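Local coordinates for protein WipB (Legionella pneumophila, PDB 5NNY) that acts as a Ser/Thr phosphatase, translocated by the bacterium as an effector that targets the host lysosomal nutrient-sensing machinery, at residues His216-Ala221 / Val226-Glu231. Numbering follows the deposited sequence.
Sequences HIRGLA and VPYSEE
Arg218 lies across the ring of Tyr228 where, in this phosphoesterase fold, the loop after helix 214-224 turns back across the side of that helix before helix 233-253 begins. The pair illustrates how a long basic side chain covers the face of an aromatic with its first carbons and turns its charged end down past the rim. Arg218 CB sits almost squarely over the ring, 3.9 Å from the Tyr228 centroid and 7° off the normal, a CH-pi contact. With Arg218 CG anti to the backbone N (chi1 -177°), that atom stands above Tyr228 CG and CD2; CD leads on to NE, and a bend at chi3 brings CZ down beside the CD2-CE2 rim. Arg218 NH1 faces Tyr228 CD2 at 3.7 Å. Tyr228 CE2 lies over one guanidinium face, offset toward Arg218 NH2 (3.3 Å), with the planes 50° apart. The same NH2 makes a long salt bridge of 3.7 Å to Glu230 OE1, near the guanidinium plane.

Ile217 CG2 meets the ring edge at Tyr228 CE1, while Ala221 CB packs against Tyr228 CB, the side chain's root. Leu236 and Thr239 of helix 233-253 also touch the tyrosine. A nearly straight hydrogen bond from Val226 N to Ala221 O holds the helix exit. Tyr228 OH donates to Glu230 OE2 from its anti side, tilted out of the carboxylate plane, at 2.7 Å.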
loop_
_atom_site.group_PDB
_atom_site.type_symbol
_atom_site.label_atom_id
_atom_site.label_comp_id
_atom_site.label_asym_id
_atom_site.label_seq_id
_atom_site.Cartn_x
_atom_site.Cartn_y
_atom_site.Cartn_z
ATOM N N HIS A 216 -4.819 15.228 13.157
ATOM C CA HIS A 216 -4.677 14.879 11.741
ATOM C C HIS A 216 -6.032 14.599 11.105
ATOM O O HIS A 216 -6.290 14.997 9.963
ATOM C CB HIS A 216 -3.773 13.651 11.570
ATOM C CG HIS A 216 -2.340 13.895 11.908
ATOM N ND1 HIS A 216 -1.842 13.777 13.187
ATOM C CD2 HIS A 216 -1.293 14.260 11.127
ATOM C CE1 HIS A 216 -0.549 14.051 13.181
ATOM N NE2 HIS A 216 -0.191 14.343 11.942
ATOM N N ILE A 217 -6.899 13.878 11.814
ATOM C CA ILE A 217 -8.214 13.550 11.266
ATOM C C ILE A 217 -9.029 14.819 11.064
ATOM O O ILE A 217 -9.717 14.983 10.049
ATOM C CB ILE A 217 -8.920 12.534 12.191
ATOM C CG1 ILE A 217 -8.034 11.309 12.352
ATOM C CG2 ILE A 217 -10.307 12.159 11.658
ATOM C CD1 ILE A 217 -8.545 10.315 13.388
ATOM N N ARG A 218 -8.928 15.758 12.002
ATOM C CA ARG A 218 -9.596 17.043 11.829
ATOM C C ARG A 218 -9.045 17.787 10.620
ATOM O O ARG A 218 -9.801 18.397 9.856
ATOM C CB ARG A 218 -9.449 17.879 13.107
ATOM C CG ARG A 218 -10.171 19.225 13.067
ATOM C CD ARG A 218 -9.839 20.078 14.292
ATOM N NE ARG A 218 -10.361 19.482 15.518
ATOM C CZ ARG A 218 -11.574 19.734 16.000
ATOM N NH1 ARG A 218 -12.375 20.577 15.358
ATOM N NH2 ARG A 218 -11.987 19.149 17.116
ATOM N N GLY A 219 -7.725 17.756 10.434
ATOM C CA GLY A 219 -7.144 18.395 9.267
ATOM C C GLY A 219 -7.588 17.746 7.969
ATOM O O GLY A 219 -7.815 18.432 6.970
ATOM N N LEU A 220 -7.710 16.415 7.967
ATOM C CA LEU A 220 -8.153 15.703 6.773
ATOM C C LEU A 220 -9.596 16.054 6.435
ATOM O O LEU A 220 -9.934 16.294 5.274
ATOM C CB LEU A 220 -7.995 14.187 6.964
ATOM C CG LEU A 220 -6.556 13.647 7.032
ATOM C CD1 LEU A 220 -6.480 12.261 7.637
ATOM C CD2 LEU A 220 -5.946 13.621 5.613
ATOM N N ALA A 221 -10.471 16.081 7.439
ATOM C CA ALA A 221 -11.848 16.483 7.172
ATOM C C ALA A 221 -11.899 17.872 6.541
ATOM O O ALA A 221 -12.650 18.102 5.586
ATOM C CB ALA A 221 -12.667 16.440 8.459
ATOM N N VAL A 226 -15.368 18.045 4.449
ATOM C CA VAL A 226 -16.434 17.263 5.062
ATOM C C VAL A 226 -16.503 17.670 6.528
ATOM O O VAL A 226 -15.506 18.131 7.105
ATOM C CB VAL A 226 -16.206 15.743 4.896
ATOM C CG1 VAL A 226 -16.327 15.342 3.438
ATOM C CG2 VAL A 226 -14.852 15.337 5.466
ATOM N N PRO A 227 -17.670 17.519 7.154
ATOM C CA PRO A 227 -17.788 17.882 8.571
ATOM C C PRO A 227 -16.971 16.958 9.455
ATOM O O PRO A 227 -16.977 15.738 9.282
ATOM C CB PRO A 227 -19.288 17.736 8.855
ATOM C CG PRO A 227 -19.940 17.738 7.525
ATOM C CD PRO A 227 -18.961 17.106 6.588
ATOM N N TYR A 228 -16.247 17.555 10.398
ATOM C CA TYR A 228 -15.531 16.814 11.426
ATOM C C TYR A 228 -16.406 16.751 12.673
ATOM O O TYR A 228 -16.834 17.791 13.185
ATOM C CB TYR A 228 -14.187 17.461 11.768
ATOM C CG TYR A 228 -13.473 16.750 12.907
ATOM C CD1 TYR A 228 -12.735 15.592 12.670
ATOM C CD2 TYR A 228 -13.556 17.225 14.225
ATOM C CE1 TYR A 228 -12.085 14.934 13.698
ATOM C CE2 TYR A 228 -12.899 16.574 15.261
ATOM C CZ TYR A 228 -12.177 15.420 14.992
ATOM O OH TYR A 228 -11.532 14.750 16.019
ATOM N N SER A 229 -16.661 15.542 13.163
ATOM C CA SER A 229 -17.396 15.363 14.411
ATOM C C SER A 229 -16.687 14.325 15.262
ATOM O O SER A 229 -16.349 13.244 14.771
ATOM C CB SER A 229 -18.853 14.943 14.168
ATOM O OG SER A 229 -19.503 14.609 15.395
ATOM N N GLU A 230 -16.464 14.662 16.538
ATOM C CA GLU A 230 -15.865 13.750 17.503
ATOM C C GLU A 230 -16.752 13.598 18.732
ATOM O O GLU A 230 -16.249 13.430 19.847
ATOM C CB GLU A 230 -14.472 14.220 17.918
ATOM C CG GLU A 230 -14.454 15.635 18.485
ATOM C CD GLU A 230 -13.095 16.016 19.036
ATOM O OE1 GLU A 230 -13.040 16.901 19.920
ATOM O OE2 GLU A 230 -12.084 15.420 18.591
ATOM N N GLU A 231 -18.073 13.675 18.548
ATOM C CA GLU A 231 -18.963 13.651 19.698
ATOM C C GLU A 231 -19.066 12.269 20.325
ATOM O O GLU A 231 -19.573 12.155 21.448
ATOM C CB GLU A 231 -20.346 14.168 19.297
ATOM C CG GLU A 231 -20.363 15.667 19.041
ATOM C CD GLU A 231 -19.642 16.438 20.136
ATOM O OE1 GLU A 231 -20.134 16.430 21.286
ATOM O OE2 GLU A 231 -18.570 17.030 19.851
#